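Response regulator receiver protein (Pseudoalteromonas atlantica T6c, PDB 3KTO) probably acts as the receiver domain of a response regulator in two-component signalling, with a CheY-like alpha/beta fold. Local coordinates at residues L11-K16 with I55-L60; I84-S89 with D105-P110; K24-L29 with V115-V120; S66-L71 with A95-R100. All blocks are in the same frame, centred on the assembly; numbering follows the deposited sequence.

From the N terminus, contact 1 opens on strand 8-12 and closes at 55-60, setting this strand beside strand 51-57. Contact 3 opens inside that loop, at 24-29, and closes only at 115-120, so contacts 1 and 3 cross. Contacts 2 and 4 both nest in the long loop that contact 3 closes. They also cross each other: contact 4 opens at 66-71, contact 2 at 84-89, and they close in the same order at 95-100 and 105-110. Contacts 1 and 2 build the parallel sheet and are linked by the backbone of strands 51-57 and 83-87. Contact 3 joins two helices over one face of the sheet. Contact 4 joins two helices over the other.

Contact 1: residues L11-K16 with I55-L60; sequences LVDHQK and IIEAHL
V12 is bonded through both its N and its O to the strand that carries I55 and E57. V12 N donates to I55 O (2.9 Å), and V12 O accepts from E57 N (3.0 Å). Both bonds are nearly straight. Each acceptor also takes a CA-H contact, I55 O from L11 and V12 O from I56. On one face of the sheet L11 CD1 presses on I55 CG2 at 3.4 Å, closer than usual for two carbons. On the other, V12 CG1 meets L60 CD1 at 3.8 Å. These are neighbouring strands of a parallel receiver-domain sheet, and D13 and E57 lie at their C-terminal ends, where the acidic pocket sits in this family. With CG opposite its backbone N (chi1 -174°), D13 sets its carboxylate against E57 CB, 3.8 Å from D13 CG. D13 OD1 accepts from Q15 N at 2.7 Å, on the anti side and 28° out of the carboxylate plane, an Asx turn just before helix 16-26. D13 OD2 lies 4.3 Å from E57 OE1, and K109 NZ makes salt bridges to both. E57 OE2 accepts from H59 N with its anti lone pair. Replacing D13 with an alanine would probably release the turn at Q15 N and leave K109 with E57 as its remaining acidic partner here. The H14 ring has L60 C over one face and E57 CG at its edge, in plane. H14 N is buried without a partner in the model.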
loop_
_atom_site.group_PDB
_atom_site.type_symbol
_atom_site.label_atom_id
_atom_site.label_comp_id
_atom_site.label_asym_id
_atom_site.label_seq_id
_atom_site.Cartn_x
_atom_site.Cartn_y
_atom_site.Cartn_z
ATOM N N LEU A 11 4.994 10.323 -16.167
ATOM C CA LEU A 11 4.497 9.397 -15.159
ATOM C C LEU A 11 3.824 10.210 -14.051
ATOM O O LEU A 11 4.439 11.086 -13.451
ATOM C CB LEU A 11 5.638 8.561 -14.569
ATOM C CG LEU A 11 5.300 7.699 -13.340
ATOM C CD1 LEU A 11 4.149 6.750 -13.649
ATOM C CD2 LEU A 11 6.524 6.911 -12.912
ATOM N N VAL A 12 2.545 9.940 -13.806
ATOM C CA VAL A 12 1.808 10.631 -12.752
ATOM C C VAL A 12 1.429 9.551 -11.732
ATOM O O VAL A 12 0.618 8.667 -12.013
ATOM C CB VAL A 12 0.545 11.312 -13.312
ATOM C CG1 VAL A 12 -0.056 12.234 -12.274
ATOM C CG2 VAL A 12 0.888 12.100 -14.564
ATOM N N ASP A 13 2.039 9.628 -10.557
ATOM C CA ASP A 13 1.823 8.646 -9.505
ATOM C C ASP A 13 2.221 9.325 -8.197
ATOM O O ASP A 13 3.320 9.868 -8.097
ATOM C CB ASP A 13 2.728 7.432 -9.775
ATOM C CG ASP A 13 2.479 6.277 -8.820
ATOM O OD1 ASP A 13 2.169 6.527 -7.640
ATOM O OD2 ASP A 13 2.617 5.111 -9.251
ATOM N N HIS A 14 1.338 9.292 -7.205
ATOM C CA HIS A 14 1.607 9.921 -5.913
ATOM C C HIS A 14 2.547 9.113 -5.012
ATOM O O HIS A 14 2.961 9.587 -3.953
ATOM C CB HIS A 14 0.299 10.155 -5.166
ATOM C CG HIS A 14 -0.431 8.893 -4.838
ATOM N ND1 HIS A 14 -1.011 8.103 -5.803
ATOM C CD2 HIS A 14 -0.620 8.250 -3.662
ATOM C CE1 HIS A 14 -1.529 7.026 -5.236
ATOM N NE2 HIS A 14 -1.304 7.092 -3.937
ATOM N N GLN A 15 2.874 7.892 -5.421
ATOM C CA GLN A 15 3.764 7.057 -4.629
ATOM C C GLN A 15 5.226 7.309 -4.984
ATOM O O GLN A 15 5.671 6.986 -6.086
ATOM C CB GLN A 15 3.425 5.582 -4.836
ATOM C CG GLN A 15 2.154 5.136 -4.123
ATOM C CD GLN A 15 2.274 5.231 -2.606
ATOM O OE1 GLN A 15 3.282 4.825 -2.024
ATOM N NE2 GLN A 15 1.238 5.753 -1.961
ATOM N N LYS A 16 5.961 7.895 -4.045
ATOM C CA LYS A 16 7.372 8.191 -4.245
ATOM C C LYS A 16 8.166 6.966 -4.676
ATOM O O LYS A 16 8.938 7.030 -5.631
ATOM C CB LYS A 16 7.988 8.764 -2.966
ATOM C CG LYS A 16 7.562 10.185 -2.648
ATOM C CD LYS A 16 8.388 10.761 -1.508
ATOM C CE LYS A 16 8.110 10.051 -0.199
ATOM N NZ LYS A 16 6.732 10.333 0.281
ATOM N N ILE A 55 1.981 7.349 -18.267
ATOM C CA ILE A 55 1.740 6.251 -17.335
ATOM C C ILE A 55 1.060 6.954 -16.173
ATOM O O ILE A 55 1.590 7.935 -15.630
ATOM C CB ILE A 55 3.034 5.598 -16.860
ATOM C CG1 ILE A 55 3.784 5.021 -18.065
ATOM C CG2 ILE A 55 2.715 4.509 -15.831
ATOM C CD1 ILE A 55 5.059 4.256 -17.708
ATOM N N ILE A 56 -0.123 6.474 -15.808
ATOM C CA ILE A 56 -0.886 7.117 -14.751
ATOM C C ILE A 56 -1.456 6.119 -13.750
ATOM O O ILE A 56 -2.020 5.091 -14.135
ATOM C CB ILE A 56 -2.058 7.930 -15.360
ATOM C CG1 ILE A 56 -1.535 8.892 -16.438
ATOM C CG2 ILE A 56 -2.790 8.699 -14.283
ATOM C CD1 ILE A 56 -2.661 9.689 -17.139
ATOM N N GLU A 57 -1.287 6.439 -12.469
ATOM C CA GLU A 57 -1.809 5.633 -11.371
ATOM C C GLU A 57 -3.297 5.961 -11.372
ATOM O O GLU A 57 -3.683 7.132 -11.367
ATOM C CB GLU A 57 -1.149 6.057 -10.049
ATOM C CG GLU A 57 -1.962 5.804 -8.769
ATOM C CD GLU A 57 -2.282 4.342 -8.512
ATOM O OE1 GLU A 57 -1.342 3.520 -8.411
ATOM O OE2 GLU A 57 -3.483 4.015 -8.404
ATOM N N ALA A 58 -4.127 4.927 -11.404
ATOM C CA ALA A 58 -5.572 5.109 -11.447
ATOM C C ALA A 58 -6.169 5.849 -10.263
ATOM O O ALA A 58 -7.135 6.601 -10.427
ATOM C CB ALA A 58 -6.282 3.733 -11.597
ATOM N N HIS A 59 -5.605 5.639 -9.079
ATOM C CA HIS A 59 -6.153 6.249 -7.868
ATOM C C HIS A 59 -5.199 7.227 -7.189
ATOM O O HIS A 59 -4.765 7.001 -6.056
ATOM C CB HIS A 59 -6.541 5.141 -6.891
ATOM C CG HIS A 59 -7.319 4.031 -7.523
ATOM N ND1 HIS A 59 -8.460 4.250 -8.265
ATOM C CD2 HIS A 59 -7.119 2.692 -7.526
ATOM C CE1 HIS A 59 -8.929 3.093 -8.697
ATOM N NE2 HIS A 59 -8.133 2.130 -8.262
ATOM N N LEU A 60 -4.880 8.305 -7.895
ATOM C CA LEU A 60 -3.972 9.320 -7.376
ATOM C C LEU A 60 -4.416 9.829 -6.009
ATOM O O LEU A 60 -5.582 10.162 -5.804
ATOM C CB LEU A 60 -3.866 10.477 -8.372
ATOM C CG LEU A 60 -3.163 10.102 -9.679
ATOM C CD1 LEU A 60 -3.417 11.173 -10.732
ATOM C CD2 LEU A 60 -1.671 9.924 -9.432
#

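Contact 2: residues I84-S89 with D105-P110; sequences IVMASS and DFIEKP
V85 and A87 hold the strand of F106 and I107 by a ladder of four backbone hydrogen bonds. V85 N donates to D105 O at 2.9 Å, and I107 N to V85 O at 2.8 Å. A87 N then donates to I107 O at 3.1 Å, and K109 N to A87 O at 2.7 Å. The last donor stands above the A87 carbonyl plane, 36° out of it. CA-H contacts from F106, M86, E108 and S88 support the ladder.

Apolar contacts fall on both faces. On one, I84 CG2 meets I107 CD1 at 3.6 Å. Selenomethionine M86 lies alongside I107, its chain bent at the selenium (chi3 82°), and M86 CE comes 3.7 Å from K109 CG. Helix 113-127 covers I84 and I107 on this face. On the other, the F106 ring takes V85 CG1 obliquely at 3.7 Å from F106 CD1, and A87 CB approaches F106 CZ at 3.9 Å. Helix 92-100 packs on this ring.

The polar end of K109 leaves the strand pair. Its aliphatic chain passes S88 N and A87 C, and NZ goes on to the acidic residues of contact 1, D13 and E57. The peptide bond from K109 to P110 is cis. Two parallel strands joined through helix 92-100 form a beta-alpha-beta crossover, and a lysine followed by a cis-proline at the end of the last strand is typical of receiver domains.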
loop_
_atom_site.group_PDB
_atom_site.type_symbol
_atom_site.label_atom_id
_atom_site.label_comp_id
_atom_site.label_asym_id
_atom_site.label_seq_id
_atom_site.Cartn_x
_atom_site.Cartn_y
_atom_site.Cartn_z
ATOM N N ILE A 84 -0.720 4.207 -20.341
ATOM C CA ILE A 84 -0.714 2.960 -19.587
ATOM C C ILE A 84 -1.256 3.318 -18.200
ATOM O O ILE A 84 -0.670 4.139 -17.496
ATOM C CB ILE A 84 0.727 2.411 -19.406
ATOM C CG1 ILE A 84 1.375 2.135 -20.762
ATOM C CG2 ILE A 84 0.699 1.150 -18.577
ATOM C CD1 ILE A 84 2.841 1.724 -20.650
ATOM N N VAL A 85 -2.381 2.737 -17.813
ATOM C CA VAL A 85 -2.942 3.008 -16.496
ATOM C C VAL A 85 -2.537 1.874 -15.539
ATOM O O VAL A 85 -2.611 0.701 -15.897
ATOM C CB VAL A 85 -4.475 3.136 -16.575
ATOM C CG1 VAL A 85 -5.059 3.260 -15.182
ATOM C CG2 VAL A 85 -4.844 4.373 -17.410
HETATM N N MSE A 86 -2.081 2.234 -14.338
HETATM C CA MSE A 86 -1.647 1.256 -13.350
HETATM C C MSE A 86 -2.385 1.474 -12.035
HETATM O O MSE A 86 -2.767 2.595 -11.704
HETATM C CB MSE A 86 -0.142 1.381 -13.110
HETATM C CG MSE A 86 0.706 1.239 -14.376
HETATM SE SE MSE A 86 2.612 1.321 -14.012
HETATM C CE MSE A 86 2.850 -0.521 -13.473
ATOM N N ALA A 87 -2.586 0.398 -11.288
ATOM C CA ALA A 87 -3.280 0.495 -10.009
ATOM C C ALA A 87 -2.873 -0.672 -9.124
ATOM O O ALA A 87 -2.699 -1.792 -9.598
ATOM C CB ALA A 87 -4.803 0.490 -10.231
ATOM N N SER A 88 -2.687 -0.395 -7.843
ATOM C CA SER A 88 -2.317 -1.434 -6.891
ATOM C C SER A 88 -3.599 -1.932 -6.243
ATOM O O SER A 88 -3.592 -2.869 -5.444
ATOM C CB SER A 88 -1.362 -0.871 -5.837
ATOM O OG SER A 88 -1.861 0.337 -5.295
ATOM N N SER A 89 -4.699 -1.285 -6.618
ATOM C CA SER A 89 -6.029 -1.601 -6.126
ATOM C C SER A 89 -6.997 -1.401 -7.281
ATOM O O SER A 89 -6.981 -0.356 -7.938
ATOM C CB SER A 89 -6.403 -0.659 -4.983
ATOM O OG SER A 89 -7.755 -0.838 -4.605
ATOM N N ASP A 105 -3.376 0.225 -22.073
ATOM C CA ASP A 105 -3.317 -0.978 -21.243
ATOM C C ASP A 105 -3.604 -0.588 -19.795
ATOM O O ASP A 105 -3.501 0.581 -19.422
ATOM C CB ASP A 105 -1.934 -1.654 -21.358
ATOM C CG ASP A 105 -1.942 -3.118 -20.888
ATOM O OD1 ASP A 105 -3.032 -3.708 -20.765
ATOM O OD2 ASP A 105 -0.851 -3.684 -20.652
ATOM N N PHE A 106 -4.010 -1.573 -19.002
ATOM C CA PHE A 106 -4.295 -1.382 -17.589
ATOM C C PHE A 106 -3.446 -2.463 -16.919
ATOM O O PHE A 106 -3.610 -3.646 -17.218
ATOM C CB PHE A 106 -5.787 -1.615 -17.318
ATOM C CG PHE A 106 -6.207 -1.304 -15.911
ATOM C CD1 PHE A 106 -6.696 -0.054 -15.581
ATOM C CD2 PHE A 106 -6.079 -2.257 -14.909
ATOM C CE1 PHE A 106 -7.056 0.251 -14.271
ATOM C CE2 PHE A 106 -6.435 -1.964 -13.590
ATOM C CZ PHE A 106 -6.923 -0.709 -13.272
ATOM N N ILE A 107 -2.530 -2.055 -16.040
ATOM C CA ILE A 107 -1.631 -2.985 -15.361
ATOM C C ILE A 107 -1.809 -2.961 -13.843
ATOM O O ILE A 107 -1.700 -1.911 -13.217
ATOM C CB ILE A 107 -0.143 -2.644 -15.646
ATOM C CG1 ILE A 107 0.128 -2.627 -17.152
ATOM C CG2 ILE A 107 0.759 -3.676 -14.978
ATOM C CD1 ILE A 107 1.548 -2.218 -17.501
ATOM N N GLU A 108 -2.084 -4.115 -13.252
ATOM C CA GLU A 108 -2.240 -4.179 -11.803
ATOM C C GLU A 108 -0.849 -4.184 -11.186
ATOM O O GLU A 108 0.087 -4.726 -11.772
ATOM C CB GLU A 108 -2.966 -5.460 -11.394
ATOM C CG GLU A 108 -4.394 -5.564 -11.886
ATOM C CD GLU A 108 -4.936 -6.976 -11.754
ATOM O OE1 GLU A 108 -4.619 -7.820 -12.626
ATOM O OE2 GLU A 108 -5.661 -7.244 -10.771
ATOM N N LYS A 109 -0.713 -3.554 -10.022
ATOM C CA LYS A 109 0.555 -3.518 -9.290
ATOM C C LYS A 109 0.323 -4.316 -7.996
ATOM O O LYS A 109 -0.768 -4.275 -7.437
ATOM C CB LYS A 109 0.944 -2.076 -8.938
ATOM C CG LYS A 109 1.325 -1.211 -10.127
ATOM C CD LYS A 109 1.940 0.114 -9.683
ATOM C CE LYS A 109 0.918 1.029 -9.014
ATOM N NZ LYS A 109 1.526 2.342 -8.613
ATOM N N PRO A 110 1.327 -5.073 -7.523
ATOM C CA PRO A 110 2.671 -5.274 -8.075
ATOM C C PRO A 110 2.576 -5.851 -9.478
ATOM O O PRO A 110 1.766 -6.742 -9.750
ATOM C CB PRO A 110 3.308 -6.244 -7.081
ATOM C CG PRO A 110 2.133 -7.025 -6.582
ATOM C CD PRO A 110 1.122 -5.933 -6.345
#

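Contact 3: residues K24-L29 with V115-V120; sequences KLLSPL and VLVHDV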
loop_
_atom_site.group_PDB
_atom_site.type_symbol
_atom_site.label_atom_id
_atom_site.label_comp_id
_atom_site.label_asym_id
_atom_site.label_seq_id
_atom_site.Cartn_x
_atom_site.Cartn_y
_atom_site.Cartn_z
ATOM N N LYS A 24 13.785 3.727 -12.569
ATOM C CA LYS A 24 14.963 2.868 -12.647
ATOM C C LYS A 24 14.767 1.769 -13.682
ATOM O O LYS A 24 15.623 1.544 -14.540
ATOM C CB LYS A 24 15.259 2.254 -11.273
ATOM C CG LYS A 24 15.898 3.235 -10.299
ATOM C CD LYS A 24 16.026 2.667 -8.884
ATOM C CE LYS A 24 14.674 2.625 -8.170
ATOM N NZ LYS A 24 14.779 2.219 -6.731
ATOM N N LEU A 25 13.633 1.089 -13.599
ATOM C CA LEU A 25 13.307 0.019 -14.531
ATOM C C LEU A 25 13.265 0.431 -16.005
ATOM O O LEU A 25 13.611 -0.360 -16.881
ATOM C CB LEU A 25 11.954 -0.597 -14.161
ATOM C CG LEU A 25 11.396 -1.619 -15.155
ATOM C CD1 LEU A 25 12.268 -2.869 -15.156
ATOM C CD2 LEU A 25 9.965 -1.969 -14.784
ATOM N N LEU A 26 12.845 1.660 -16.283
ATOM C CA LEU A 26 12.727 2.112 -17.664
ATOM C C LEU A 26 13.873 2.976 -18.181
ATOM O O LEU A 26 13.930 3.283 -19.370
ATOM C CB LEU A 26 11.413 2.874 -17.837
ATOM C CG LEU A 26 10.117 2.140 -17.498
ATOM C CD1 LEU A 26 8.956 3.126 -17.557
ATOM C CD2 LEU A 26 9.911 0.981 -18.463
ATOM N N SER A 27 14.785 3.369 -17.297
ATOM C CA SER A 27 15.908 4.215 -17.699
ATOM C C SER A 27 16.712 3.615 -18.846
ATOM O O SER A 27 17.109 4.328 -19.775
ATOM C CB SER A 27 16.842 4.477 -16.512
ATOM O OG SER A 27 17.481 3.303 -16.046
ATOM N N PRO A 28 16.951 2.290 -18.806
ATOM C CA PRO A 28 17.727 1.689 -19.892
ATOM C C PRO A 28 16.971 1.518 -21.197
ATOM O O PRO A 28 17.402 0.773 -22.069
ATOM C CB PRO A 28 18.200 0.367 -19.290
ATOM C CG PRO A 28 17.016 -0.030 -18.411
ATOM C CD PRO A 28 16.631 1.295 -17.763
ATOM N N LEU A 29 15.835 2.200 -21.304
ATOM C CA LEU A 29 15.005 2.174 -22.503
ATOM C C LEU A 29 15.303 3.522 -23.164
ATOM O O LEU A 29 15.740 4.444 -22.484
ATOM C CB LEU A 29 13.511 2.055 -22.121
ATOM C CG LEU A 29 12.767 0.792 -22.614
ATOM C CD1 LEU A 29 13.571 -0.385 -22.204
ATOM C CD2 LEU A 29 11.363 0.678 -22.050
ATOM N N VAL A 115 6.052 -6.933 -18.620
ATOM C CA VAL A 115 4.792 -6.441 -19.160
ATOM C C VAL A 115 4.915 -4.931 -19.330
ATOM O O VAL A 115 4.644 -4.386 -20.396
ATOM C CB VAL A 115 3.614 -6.746 -18.211
ATOM C CG1 VAL A 115 2.338 -6.084 -18.725
ATOM C CG2 VAL A 115 3.416 -8.249 -18.110
ATOM N N LEU A 116 5.341 -4.255 -18.271
ATOM C CA LEU A 116 5.493 -2.814 -18.334
ATOM C C LEU A 116 6.537 -2.437 -19.378
ATOM O O LEU A 116 6.290 -1.579 -20.220
ATOM C CB LEU A 116 5.902 -2.255 -16.975
ATOM C CG LEU A 116 6.230 -0.760 -16.992
ATOM C CD1 LEU A 116 4.976 0.045 -17.308
ATOM C CD2 LEU A 116 6.815 -0.353 -15.652
ATOM N N VAL A 117 7.698 -3.080 -19.328
ATOM C CA VAL A 117 8.762 -2.770 -20.278
ATOM C C VAL A 117 8.247 -2.916 -21.707
ATOM O O VAL A 117 8.457 -2.043 -22.547
ATOM C CB VAL A 117 9.999 -3.678 -20.041
ATOM C CG1 VAL A 117 11.066 -3.414 -21.100
ATOM C CG2 VAL A 117 10.570 -3.404 -18.661
ATOM N N HIS A 118 7.538 -4.007 -21.965
ATOM C CA HIS A 118 6.989 -4.255 -23.286
ATOM C C HIS A 118 6.015 -3.161 -23.723
ATOM O O HIS A 118 6.101 -2.658 -24.843
ATOM C CB HIS A 118 6.288 -5.617 -23.312
ATOM C CG HIS A 118 5.683 -5.954 -24.638
ATOM N ND1 HIS A 118 4.450 -5.482 -25.034
ATOM C CD2 HIS A 118 6.165 -6.670 -25.681
ATOM C CE1 HIS A 118 4.199 -5.889 -26.266
ATOM N NE2 HIS A 118 5.225 -6.611 -26.681
ATOM N N ASP A 119 5.087 -2.794 -22.841
ATOM C CA ASP A 119 4.108 -1.754 -23.156
ATOM C C ASP A 119 4.769 -0.434 -23.518
ATOM O O ASP A 119 4.331 0.261 -24.437
ATOM C CB ASP A 119 3.164 -1.519 -21.975
ATOM C CG ASP A 119 2.150 -2.629 -21.809
ATOM O OD1 ASP A 119 2.028 -3.465 -22.727
ATOM O OD2 ASP A 119 1.467 -2.654 -20.763
ATOM N N VAL A 120 5.819 -0.082 -22.787
ATOM C CA VAL A 120 6.527 1.162 -23.043
ATOM C C VAL A 120 7.313 1.107 -24.358
ATOM O O VAL A 120 7.299 2.061 -25.134
ATOM C CB VAL A 120 7.477 1.492 -21.880
ATOM C CG1 VAL A 120 8.330 2.704 -22.227
ATOM C CG2 VAL A 120 6.658 1.762 -20.614
#
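L26 and V117 bring the two backbones nearest, with 6.8 Å between their CA atoms. L26 to L29 form a type I turn in which L29 N donates to L26 O at 2.9 Å. The 115-120 segment is regular helix within helix 113-127. In the CheY-like fold the first and last helices lie side by side over one face of the parallel sheet, and this contact is part of their seam. It is made by leucine and valine methyls. L25 reaches across with its two branches apart. L25 CD2 touches L116 CD2 at 3.6 Å as the two side chains slant across each other, while L25 CD1 meets V117 CG2 at 3.9 Å. L25 CG is anti to the backbone N (chi1 173°), which sends both methyls across to the last helix. An alanine in place of L25 would remove the methyls facing L116 CD2 and V117 CG2 and would probably leave a gap between the two helices there. L26 meets the next turn of the helix, with CD2 and CD1 both near V120 CG2. I84 of the sheet also touches V120, so this valine packs on both helix and strand. L29 has a chi1 of -118°, away from the staggered positions. This rotation carries the two L29 branches to two valines about one helical turn apart: L29 CD1 lies 4.1 Å from V117 CG1, and L29 CD2 lies 3.7 Å from V120 CG1.

Contact 4: residues S66-L71 with A95-R100; sequences SGIELL and AVRAMR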
loop_
_atom_site.group_PDB
_atom_site.type_symbol
_atom_site.label_atom_id
_atom_site.label_comp_id
_atom_site.label_asym_id
_atom_site.label_seq_id
_atom_site.Cartn_x
_atom_site.Cartn_y
_atom_site.Cartn_z
ATOM N N SER A 66 -9.275 8.892 -9.781
ATOM C CA SER A 66 -8.832 10.247 -10.142
ATOM C C SER A 66 -7.812 10.265 -11.287
ATOM O O SER A 66 -7.778 11.205 -12.076
ATOM C CB SER A 66 -8.286 10.994 -8.918
ATOM O OG SER A 66 -7.172 10.363 -8.327
ATOM N N GLY A 67 -7.001 9.218 -11.395
ATOM C CA GLY A 67 -6.033 9.154 -12.473
ATOM C C GLY A 67 -6.745 8.959 -13.805
ATOM O O GLY A 67 -6.361 9.549 -14.817
ATOM N N ILE A 68 -7.790 8.133 -13.806
ATOM C CA ILE A 68 -8.563 7.871 -15.016
ATOM C C ILE A 68 -9.303 9.149 -15.408
ATOM O O ILE A 68 -9.427 9.466 -16.586
ATOM C CB ILE A 68 -9.559 6.712 -14.784
ATOM C CG1 ILE A 68 -8.775 5.432 -14.487
ATOM C CG2 ILE A 68 -10.434 6.507 -16.013
ATOM C CD1 ILE A 68 -9.628 4.294 -13.934
ATOM N N GLU A 69 -9.784 9.883 -14.416
ATOM C CA GLU A 69 -10.480 11.143 -14.680
ATOM C C GLU A 69 -9.486 12.074 -15.401
ATOM O O GLU A 69 -9.833 12.768 -16.359
ATOM C CB GLU A 69 -10.947 11.750 -13.357
ATOM C CG GLU A 69 -11.758 13.015 -13.484
ATOM C CD GLU A 69 -12.224 13.527 -12.136
ATOM O OE1 GLU A 69 -11.368 13.735 -11.257
ATOM O OE2 GLU A 69 -13.445 13.719 -11.952
ATOM N N LEU A 70 -8.240 12.077 -14.939
ATOM C CA LEU A 70 -7.212 12.894 -15.572
ATOM C C LEU A 70 -7.108 12.497 -17.041
ATOM O O LEU A 70 -7.082 13.352 -17.920
ATOM C CB LEU A 70 -5.858 12.695 -14.885
ATOM C CG LEU A 70 -4.646 13.332 -15.571
ATOM C CD1 LEU A 70 -4.838 14.842 -15.721
ATOM C CD2 LEU A 70 -3.410 13.033 -14.739
ATOM N N LEU A 71 -7.051 11.194 -17.307
ATOM C CA LEU A 71 -6.966 10.714 -18.686
ATOM C C LEU A 71 -8.178 11.194 -19.488
ATOM O O LEU A 71 -8.036 11.681 -20.603
ATOM C CB LEU A 71 -6.902 9.174 -18.729
ATOM C CG LEU A 71 -6.979 8.521 -20.115
ATOM C CD1 LEU A 71 -5.947 9.138 -21.061
ATOM C CD2 LEU A 71 -6.729 7.015 -19.966
ATOM N N ALA A 95 -11.343 -0.789 -14.195
ATOM C CA ALA A 95 -10.636 -1.289 -15.381
ATOM C C ALA A 95 -11.416 -0.927 -16.638
ATOM O O ALA A 95 -10.849 -0.448 -17.618
ATOM C CB ALA A 95 -10.461 -2.812 -15.296
ATOM N N VAL A 96 -12.725 -1.156 -16.605
ATOM C CA VAL A 96 -13.580 -0.850 -17.743
ATOM C C VAL A 96 -13.582 0.651 -18.041
ATOM O O VAL A 96 -13.504 1.060 -19.195
ATOM C CB VAL A 96 -15.038 -1.338 -17.490
ATOM C CG1 VAL A 96 -15.964 -0.855 -18.602
ATOM C CG2 VAL A 96 -15.066 -2.865 -17.409
ATOM N N ARG A 97 -13.679 1.470 -17.005
ATOM C CA ARG A 97 -13.669 2.914 -17.203
ATOM C C ARG A 97 -12.350 3.333 -17.863
ATOM O O ARG A 97 -12.320 4.209 -18.728
ATOM C CB ARG A 97 -13.837 3.620 -15.861
ATOM C CG ARG A 97 -13.801 5.120 -15.965
ATOM C CD ARG A 97 -14.008 5.769 -14.606
ATOM N NE ARG A 97 -14.054 7.221 -14.735
ATOM C CZ ARG A 97 -14.334 8.045 -13.734
ATOM N NH1 ARG A 97 -14.594 7.564 -12.525
ATOM N NH2 ARG A 97 -14.351 9.350 -13.949
ATOM N N ALA A 98 -11.262 2.693 -17.450
ATOM C CA ALA A 98 -9.942 2.973 -17.992
ATOM C C ALA A 98 -9.899 2.669 -19.480
ATOM O O ALA A 98 -9.416 3.485 -20.273
ATOM C CB ALA A 98 -8.900 2.147 -17.267
HETATM N N MSE A 99 -10.407 1.501 -19.865
HETATM C CA MSE A 99 -10.405 1.127 -21.273
HETATM C C MSE A 99 -11.291 2.065 -22.103
HETATM O O MSE A 99 -10.930 2.432 -23.216
HETATM C CB MSE A 99 -10.827 -0.343 -21.453
HETATM C CG MSE A 99 -9.878 -1.371 -20.774
HETATM SE SE MSE A 99 -7.964 -1.038 -20.982
HETATM C CE MSE A 99 -7.757 0.146 -19.532
ATOM N N ARG A 100 -12.438 2.470 -21.563
ATOM C CA ARG A 100 -13.300 3.395 -22.299
ATOM C C ARG A 100 -12.653 4.775 -22.391
ATOM O O ARG A 100 -13.009 5.579 -23.248
ATOM C CB ARG A 100 -14.663 3.523 -21.616
ATOM C CG ARG A 100 -15.584 2.355 -21.902
ATOM C CD ARG A 100 -16.856 2.429 -21.089
ATOM N NE ARG A 100 -17.810 1.409 -21.509
ATOM C CZ ARG A 100 -18.756 0.917 -20.721
ATOM N NH1 ARG A 100 -18.867 1.353 -19.472
ATOM N NH2 ARG A 100 -19.591 -0.008 -21.175
#
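I68 and R97 meet because their torsions send a methyl and an extended chain toward each other. In I68, CG2 is anti to the backbone N (chi1 -63°, measured to CG1). In R97 all the chi angles are near 180°, and the chain runs straight from CG to NE. The helices that carry them, 66-76 and 92-100, lie side by side on one face of the receiver-domain sheet, the face opposite to helices 16-26 and 113-127. Their short segments run nearly parallel, 14° apart, with axes 9.7 Å from each other. I68 uses both its branches. I68 CG2 rests against the R97 chain, 3.6 Å from R97 CG, with R97 CD and NE each a little farther off. The two side chains cross at a slant, with the methyl against CG, CD and NE of R97. The other branch goes to A98. L71 CD2 makes a looser approach to A98 O, and A98 CB also packs on F106 of strand 105-108. The charged end of R97 reaches helix 66-76 and the residue before it: NE makes a salt bridge to E72 and NH1 to D65. E69 is nearby but its carboxylate does not touch the guanidinium. Deeper in the seam, I68 CD1 lies 4.0 Å from A98 CB.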